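Local atomic coordinates of methyl-accepting/DNA response regulator (Bacillus cereus, PDB entry 3D6W), a protein that probably binds DNA as a response regulator of a phosphorelay, this chain being its LytTR DNA-binding domain. Residues 3-11 with 33-42; 59-69 with 99-107. All blocks are in the same frame, centred on the assembly; numbering follows the deposited sequence.

Contact 1: 3-11 with 33-42; sequences SVVTLKTTD and VNAEELTGTH. With EDO (1,2-ethanediol), chain D.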
# COMPACT_ATOMS: atom_id res chain seq x y z
N SER A 3 2.54 -6.43 -11.60
CA SER A 3 2.15 -6.76 -10.22
C SER A 3 1.67 -8.17 -9.99
O SER A 3 1.32 -8.51 -8.88
CB SER A 3 1.12 -5.74 -9.65
OG SER A 3 -0.22 -5.96 -10.08
N VAL A 4 1.64 -8.97 -11.05
CA VAL A 4 1.29 -10.39 -10.98
C VAL A 4 2.27 -11.21 -11.80
O VAL A 4 2.83 -10.73 -12.78
CB VAL A 4 -0.18 -10.70 -11.46
CG1 VAL A 4 -1.16 -9.94 -10.61
CG2 VAL A 4 -0.37 -10.38 -12.92
N VAL A 5 2.50 -12.43 -11.33
CA VAL A 5 3.21 -13.47 -12.07
C VAL A 5 2.19 -14.58 -12.41
O VAL A 5 1.43 -15.00 -11.53
CB VAL A 5 4.35 -14.13 -11.27
CG1 VAL A 5 5.40 -14.73 -12.25
CG2 VAL A 5 4.99 -13.15 -10.32
N THR A 6 2.17 -15.01 -13.68
CA THR A 6 1.25 -16.06 -14.14
C THR A 6 2.00 -17.37 -14.08
O THR A 6 2.98 -17.56 -14.79
CB THR A 6 0.65 -15.75 -15.51
OG1 THR A 6 0.07 -14.42 -15.48
CG2 THR A 6 -0.46 -16.73 -15.84
N LEU A 7 1.59 -18.22 -13.14
CA LEU A 7 2.11 -19.58 -13.01
C LEU A 7 1.29 -20.52 -13.90
O LEU A 7 0.06 -20.44 -13.97
CB LEU A 7 2.01 -20.09 -11.57
CG LEU A 7 2.34 -19.26 -10.34
CD1 LEU A 7 2.89 -20.14 -9.24
CD2 LEU A 7 3.31 -18.16 -10.64
N LYS A 8 1.97 -21.46 -14.54
CA LYS A 8 1.30 -22.51 -15.33
C LYS A 8 0.94 -23.64 -14.40
O LYS A 8 1.82 -24.18 -13.71
CB LYS A 8 2.24 -23.01 -16.42
CG LYS A 8 1.81 -24.25 -17.14
CD LYS A 8 2.57 -24.39 -18.44
CE LYS A 8 1.84 -25.31 -19.40
NZ LYS A 8 2.36 -25.12 -20.77
N THR A 9 -0.37 -23.95 -14.33
CA THR A 9 -0.86 -25.19 -13.68
C THR A 9 -1.22 -26.24 -14.72
O THR A 9 -1.10 -26.01 -15.93
CB THR A 9 -2.07 -24.96 -12.78
OG1 THR A 9 -2.74 -23.77 -13.18
CG2 THR A 9 -1.62 -24.82 -11.30
N THR A 10 -1.63 -27.41 -14.23
CA THR A 10 -1.89 -28.59 -15.07
C THR A 10 -2.90 -28.28 -16.21
O THR A 10 -2.65 -28.58 -17.40
CB THR A 10 -2.34 -29.82 -14.18
OG1 THR A 10 -3.28 -29.39 -13.20
CG2 THR A 10 -1.14 -30.42 -13.46
N ASP A 11 -3.99 -27.61 -15.85
CA ASP A 11 -5.07 -27.32 -16.81
C ASP A 11 -5.12 -25.84 -17.27
O ASP A 11 -5.43 -25.58 -18.45
CB ASP A 11 -6.43 -27.76 -16.22
CG ASP A 11 -6.60 -27.34 -14.76
OD1 ASP A 11 -5.57 -26.96 -14.13
OD2 ASP A 11 -7.76 -27.39 -14.27
N VAL A 33 7.80 -20.93 -9.75
CA VAL A 33 7.34 -19.84 -8.92
C VAL A 33 6.54 -20.46 -7.76
O VAL A 33 5.48 -21.06 -7.96
CB VAL A 33 6.51 -18.82 -9.75
CG1 VAL A 33 6.29 -17.56 -8.96
CG2 VAL A 33 7.22 -18.50 -11.06
N ASN A 34 7.09 -20.34 -6.55
CA ASN A 34 6.50 -20.82 -5.32
C ASN A 34 5.75 -19.70 -4.57
O ASN A 34 6.36 -18.85 -3.91
CB ASN A 34 7.59 -21.39 -4.42
CG ASN A 34 8.15 -22.71 -4.92
OD1 ASN A 34 8.99 -22.75 -5.83
ND2 ASN A 34 7.70 -23.80 -4.29
N ALA A 35 4.43 -19.73 -4.70
CA ALA A 35 3.52 -18.77 -4.08
C ALA A 35 2.89 -19.40 -2.85
O ALA A 35 3.01 -20.60 -2.60
CB ALA A 35 2.46 -18.32 -5.08
N GLU A 36 2.23 -18.59 -2.05
CA GLU A 36 1.82 -19.06 -0.73
C GLU A 36 0.92 -20.29 -0.79
O GLU A 36 1.04 -21.20 0.05
CB GLU A 36 1.10 -17.95 0.03
CG GLU A 36 1.94 -16.75 0.35
CD GLU A 36 1.11 -15.65 0.92
OE1 GLU A 36 -0.13 -15.76 0.87
OE2 GLU A 36 1.65 -14.66 1.40
N GLU A 37 0.02 -20.31 -1.77
CA GLU A 37 -0.99 -21.35 -1.90
C GLU A 37 -0.77 -22.27 -3.09
O GLU A 37 -1.47 -23.26 -3.20
CB GLU A 37 -2.37 -20.71 -2.04
CG GLU A 37 -2.89 -20.03 -0.76
CD GLU A 37 -4.31 -19.41 -0.94
OE1 GLU A 37 -4.89 -19.48 -2.07
OE2 GLU A 37 -4.86 -18.88 0.08
N LEU A 38 0.13 -21.94 -4.02
CA LEU A 38 0.42 -22.87 -5.12
C LEU A 38 1.79 -22.66 -5.75
O LEU A 38 2.48 -21.69 -5.46
CB LEU A 38 -0.72 -22.92 -6.17
CG LEU A 38 -1.06 -21.89 -7.27
CD1 LEU A 38 -0.38 -20.56 -7.09
CD2 LEU A 38 -0.78 -22.47 -8.67
N THR A 39 2.18 -23.64 -6.56
CA THR A 39 3.42 -23.62 -7.27
C THR A 39 3.19 -23.88 -8.73
O THR A 39 2.28 -24.56 -9.13
CB THR A 39 4.45 -24.58 -6.67
OG1 THR A 39 4.67 -24.18 -5.31
CG2 THR A 39 5.82 -24.49 -7.44
N GLY A 40 4.00 -23.27 -9.56
CA GLY A 40 3.76 -23.35 -10.96
C GLY A 40 4.99 -22.94 -11.71
O GLY A 40 5.97 -22.50 -11.15
N THR A 41 4.88 -23.06 -13.01
CA THR A 41 6.00 -22.96 -13.91
C THR A 41 5.88 -21.58 -14.60
O THR A 41 4.77 -21.04 -14.78
CB THR A 41 5.92 -24.18 -14.85
OG1 THR A 41 6.87 -25.15 -14.40
CG2 THR A 41 6.14 -23.82 -16.29
N HIS A 42 7.03 -21.00 -14.91
CA HIS A 42 7.09 -19.79 -15.67
C HIS A 42 8.17 -19.93 -16.71
O HIS A 42 9.18 -20.58 -16.46
CB HIS A 42 7.39 -18.56 -14.79
CG HIS A 42 6.97 -17.28 -15.44
ND1 HIS A 42 7.67 -16.71 -16.48
CD2 HIS A 42 5.87 -16.51 -15.27
CE1 HIS A 42 7.04 -15.63 -16.91
NE2 HIS A 42 5.95 -15.47 -16.18
C1 EDO D . -0.39 -6.83 -16.08
O1 EDO D . -0.55 -5.86 -17.15
C2 EDO D . 1.09 -6.94 -15.71
O2 EDO D . 1.35 -7.09 -14.29
O HOH W 1 4.01 -13.54 -15.44
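Thr41 O takes the shortest polar bond between strands 4-8 and 39-42, from Lys8 N at 2.8 Å; the donor lies in the carbonyl plane, on a lone pair, with 163° at the hydrogen. Leu7 CA adds a CA-H...O contact to the same oxygen. The return bond, Thr41 N to Lys8 O, is weak at 3.3 Å; together the two bonds make Lys8 and Thr41 an antiparallel hydrogen-bonded pair, a single bridge. An angle of 102° between the strand directions fits a pairing confined to this one point.

Beside the bridge Leu7 packs against Val33, Leu38 and the backbone of Gly40. With its CG anti to the carbonyl carbon (chi1 -42°), it sends CD2 obliquely across Val33, 3.4 Å from Val33 CB, while CD1 lies against the backbone at Val33 O and Gly40 N and also meets Leu38 CD1 at 3.9 Å. Its CB comes within 3.7 Å of Gly40 CA, which carries no side chain. Farther out, Thr9 CG2 and Leu38 CD2 meet at 3.6 Å, their side chains roughly perpendicular.

At the other end Val5 CG1 approaches the His42 ring obliquely, 3.5 Å from His42 CD2. A water in the ring plane joins Thr6 N to His42 NE2, and His42 ND1 is hydrogen-bonded to Tyr44 N, so both ring nitrogens have partners. The 4-8/13-17 hairpin touches strand 39-42, an outermost strand of the five-stranded antiparallel sheet, within the mainly beta LytTR fold.

Contact 2: 59-69 with 99-107; sequences IRCHRSFIVNV and YASYFRKLL. With FMT (formic acid), chain E.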
# COMPACT_ATOMS: atom_id res chain seq x y z
N ILE A 59 15.44 -10.86 -3.95
CA ILE A 59 16.90 -10.94 -4.09
C ILE A 59 17.34 -12.32 -4.58
O ILE A 59 16.98 -13.32 -4.01
CB ILE A 59 17.65 -10.57 -2.75
CG1 ILE A 59 19.17 -10.46 -2.99
CG2 ILE A 59 17.42 -11.63 -1.67
CD1 ILE A 59 19.95 -9.76 -1.89
N ARG A 60 18.12 -12.34 -5.65
CA ARG A 60 18.93 -13.49 -6.00
C ARG A 60 19.92 -13.84 -4.88
O ARG A 60 20.81 -13.07 -4.54
CB ARG A 60 19.69 -13.25 -7.29
CG ARG A 60 20.27 -14.52 -7.89
CD ARG A 60 19.25 -15.27 -8.71
NE ARG A 60 19.87 -16.31 -9.51
CZ ARG A 60 20.34 -16.17 -10.75
NH1 ARG A 60 20.26 -15.02 -11.40
NH2 ARG A 60 20.85 -17.22 -11.38
N CYS A 61 19.75 -15.05 -4.32
CA CYS A 61 20.55 -15.50 -3.20
C CYS A 61 21.33 -16.77 -3.47
O CYS A 61 22.06 -17.24 -2.61
CB CYS A 61 19.65 -15.67 -1.98
SG CYS A 61 18.41 -16.94 -2.12
N HIS A 62 21.21 -17.30 -4.67
CA HIS A 62 21.77 -18.59 -5.05
C HIS A 62 21.57 -18.64 -6.55
O HIS A 62 20.64 -18.05 -7.03
CB HIS A 62 20.95 -19.67 -4.34
CG HIS A 62 21.50 -21.06 -4.45
ND1 HIS A 62 21.45 -21.79 -5.61
CD2 HIS A 62 22.04 -21.88 -3.51
CE1 HIS A 62 21.94 -23.00 -5.39
NE2 HIS A 62 22.29 -23.08 -4.12
N ARG A 63 22.43 -19.35 -7.28
CA ARG A 63 22.30 -19.50 -8.75
C ARG A 63 20.98 -20.10 -9.18
O ARG A 63 20.59 -19.97 -10.32
CB ARG A 63 23.47 -20.32 -9.36
CG ARG A 63 23.53 -21.80 -8.95
CD ARG A 63 24.51 -22.64 -9.81
NE ARG A 63 23.83 -23.91 -10.09
CZ ARG A 63 23.40 -24.33 -11.29
NH1 ARG A 63 23.66 -23.66 -12.40
NH2 ARG A 63 22.74 -25.46 -11.37
N SER A 64 20.32 -20.77 -8.25
CA SER A 64 19.05 -21.46 -8.51
C SER A 64 17.82 -20.85 -7.78
O SER A 64 16.71 -21.35 -7.96
CB SER A 64 19.21 -22.94 -8.10
OG SER A 64 19.83 -23.70 -9.16
N PHE A 65 18.00 -19.77 -7.00
CA PHE A 65 16.90 -19.18 -6.20
C PHE A 65 16.84 -17.69 -6.22
O PHE A 65 17.87 -17.00 -6.07
CB PHE A 65 17.03 -19.57 -4.73
CG PHE A 65 16.82 -21.02 -4.47
CD1 PHE A 65 17.88 -21.92 -4.52
CD2 PHE A 65 15.53 -21.51 -4.21
CE1 PHE A 65 17.66 -23.33 -4.31
CE2 PHE A 65 15.31 -22.87 -4.00
CZ PHE A 65 16.38 -23.78 -4.04
N ILE A 66 15.62 -17.18 -6.38
CA ILE A 66 15.28 -15.82 -5.99
C ILE A 66 14.30 -15.88 -4.79
O ILE A 66 13.29 -16.58 -4.83
CB ILE A 66 14.67 -14.99 -7.14
CG1 ILE A 66 15.66 -14.82 -8.30
CG2 ILE A 66 14.14 -13.60 -6.58
CD1 ILE A 66 15.05 -14.25 -9.51
N VAL A 67 14.62 -15.16 -3.72
CA VAL A 67 13.77 -15.13 -2.53
C VAL A 67 13.03 -13.77 -2.37
O VAL A 67 13.55 -12.67 -2.75
CB VAL A 67 14.59 -15.53 -1.24
CG1 VAL A 67 15.50 -14.41 -0.77
CG2 VAL A 67 13.64 -15.98 -0.08
N ASN A 68 11.82 -13.84 -1.84
CA ASN A 68 11.09 -12.63 -1.38
C ASN A 68 11.41 -12.42 0.09
O ASN A 68 10.99 -13.21 0.93
CB ASN A 68 9.57 -12.84 -1.55
CG ASN A 68 8.76 -11.58 -1.35
OD1 ASN A 68 9.20 -10.66 -0.72
ND2 ASN A 68 7.55 -11.56 -1.87
N VAL A 69 12.11 -11.34 0.41
CA VAL A 69 12.54 -11.06 1.79
C VAL A 69 11.34 -10.88 2.71
O VAL A 69 11.48 -11.01 3.94
CB VAL A 69 13.51 -9.83 1.89
CG1 VAL A 69 14.66 -9.94 0.82
CG2 VAL A 69 12.78 -8.53 1.71
N TYR A 99 26.91 -16.05 -3.35
CA TYR A 99 25.97 -14.95 -3.16
C TYR A 99 25.93 -14.37 -1.73
O TYR A 99 25.28 -13.35 -1.49
CB TYR A 99 24.57 -15.42 -3.53
CG TYR A 99 24.35 -15.46 -5.01
CD1 TYR A 99 24.77 -16.55 -5.76
CD2 TYR A 99 23.76 -14.41 -5.67
CE1 TYR A 99 24.55 -16.59 -7.10
CE2 TYR A 99 23.53 -14.46 -6.97
CZ TYR A 99 23.91 -15.54 -7.69
OH TYR A 99 23.71 -15.54 -9.03
N ALA A 100 26.61 -15.01 -0.80
CA ALA A 100 26.43 -14.67 0.60
C ALA A 100 26.80 -13.20 0.92
O ALA A 100 26.11 -12.57 1.70
CB ALA A 100 27.19 -15.68 1.50
N SER A 101 27.85 -12.64 0.29
CA SER A 101 28.22 -11.22 0.55
C SER A 101 27.25 -10.22 -0.01
O SER A 101 26.91 -9.25 0.66
CB SER A 101 29.61 -10.86 0.02
OG SER A 101 30.57 -11.69 0.67
N TYR A 102 26.82 -10.47 -1.24
CA TYR A 102 25.82 -9.66 -1.92
C TYR A 102 24.55 -9.72 -1.10
O TYR A 102 23.99 -8.70 -0.76
CB TYR A 102 25.63 -10.18 -3.36
CG TYR A 102 24.47 -9.64 -4.16
CD1 TYR A 102 24.53 -8.41 -4.79
CD2 TYR A 102 23.30 -10.41 -4.31
CE1 TYR A 102 23.42 -7.95 -5.53
CE2 TYR A 102 22.21 -9.97 -5.03
CZ TYR A 102 22.27 -8.76 -5.65
OH TYR A 102 21.14 -8.37 -6.35
N PHE A 103 24.15 -10.93 -0.69
CA PHE A 103 22.94 -11.06 0.10
C PHE A 103 23.01 -10.20 1.38
O PHE A 103 22.13 -9.40 1.62
CB PHE A 103 22.66 -12.53 0.43
CG PHE A 103 21.38 -12.77 1.18
CD1 PHE A 103 20.16 -12.84 0.50
CD2 PHE A 103 21.38 -12.89 2.55
CE1 PHE A 103 18.99 -13.07 1.16
CE2 PHE A 103 20.21 -13.11 3.24
CZ PHE A 103 19.01 -13.22 2.55
N ARG A 104 24.04 -10.36 2.20
CA ARG A 104 24.08 -9.64 3.47
C ARG A 104 24.28 -8.13 3.32
O ARG A 104 23.77 -7.35 4.12
CB ARG A 104 25.12 -10.24 4.41
CG ARG A 104 26.53 -9.80 4.16
CD ARG A 104 27.52 -10.50 5.07
NE ARG A 104 27.15 -10.34 6.47
CZ ARG A 104 27.52 -11.13 7.47
NH1 ARG A 104 28.28 -12.19 7.27
NH2 ARG A 104 27.08 -10.88 8.69
N LYS A 105 25.01 -7.73 2.27
CA LYS A 105 25.20 -6.31 1.96
C LYS A 105 23.87 -5.61 1.63
O LYS A 105 23.56 -4.55 2.17
CB LYS A 105 26.21 -6.13 0.80
CG LYS A 105 27.65 -5.82 1.24
CD LYS A 105 28.68 -6.06 0.07
CE LYS A 105 30.11 -5.39 0.26
NZ LYS A 105 30.27 -3.97 -0.33
N LEU A 106 23.09 -6.22 0.74
CA LEU A 106 21.79 -5.71 0.34
C LEU A 106 20.80 -5.67 1.48
O LEU A 106 19.93 -4.80 1.49
CB LEU A 106 21.22 -6.51 -0.84
CG LEU A 106 21.50 -5.79 -2.16
CD1 LEU A 106 22.99 -5.34 -2.29
CD2 LEU A 106 21.11 -6.59 -3.38
N LEU A 107 20.91 -6.60 2.40
CA LEU A 107 19.99 -6.69 3.53
C LEU A 107 20.51 -5.94 4.76
O LEU A 107 19.81 -5.77 5.74
CB LEU A 107 19.67 -8.17 3.85
CG LEU A 107 18.44 -8.73 3.12
CD1 LEU A 107 18.74 -9.21 1.70
CD2 LEU A 107 17.86 -9.87 3.88
C FMT E . 25.97 -20.69 -6.69
O1 FMT E . 26.95 -21.03 -5.99
O2 FMT E . 25.08 -19.96 -6.20
O HOH W 2 19.05 -9.67 -6.88
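Apolar contacts are led by Ile59, whose branches divide among four side chains of the 99-107 segment. Its CG2 meets the Phe103 ring at the edge, 3.5 Å from Phe103 CE1, the two side chains crossing nearly at right angles. The side chain is extended, CG1 anti to the backbone N (chi1 -172°) and CD1 continuing outward to Leu106 CB at 3.6 Å and to Leu107 CD1; CG1 itself passes Tyr102 CE2. Cys61 CB also touches Phe103, 3.8 Å from Phe103 CD1.

The Tyr99 ring meets backbone and arginine. One face has His62 N 3.7 Å above it, offset toward the rim. Arg60 CG approaches obliquely, 3.4 Å from Tyr99 CE2, and Tyr99 OH sits over the centre of the Arg60 guanidinium, the guanidinium and ring planes being 32° apart.

Polar bonds hold that guanidinium. Within 59-69, NE donates to His62 O, which Phe65 N reaches from the opposite face, and NH2 to Arg63 O at 3.0 Å, from above the carbonyl plane; NH1 forms a salt bridge with Glu50. A water links Arg60 N to Tyr102 OH.

Helix 100-107 runs at 147° to strand 59-62, its axis 8.1 Å away. Phe103 also packs on Leu85 and Val95 of strands 83-87 and 92-95, while Arg60 reaches Leu46 of helix 46-52.

Contact 1 closes before contact 2 opens along the chain, and the two lie on opposite sides of its centre. Their own centres are 21 Å apart and their nearest atoms about 7 Å, without touching. They nevertheless reach the same five-stranded antiparallel sheet, at its opposite outermost strands: 39-42 meets strand 4-8, whereas 58-62 meets helix 100-107. The first strand and the last helix of this LytTR fragment thus both adjoin the five-stranded sheet. The same elements recur between subunits: Thr6 OG1 is hydrogen-bonded to Leu107 O of the second subunit, and Leu107 O to Thr6 OG1 of the third, so regions of both contacts also take part in the assembly.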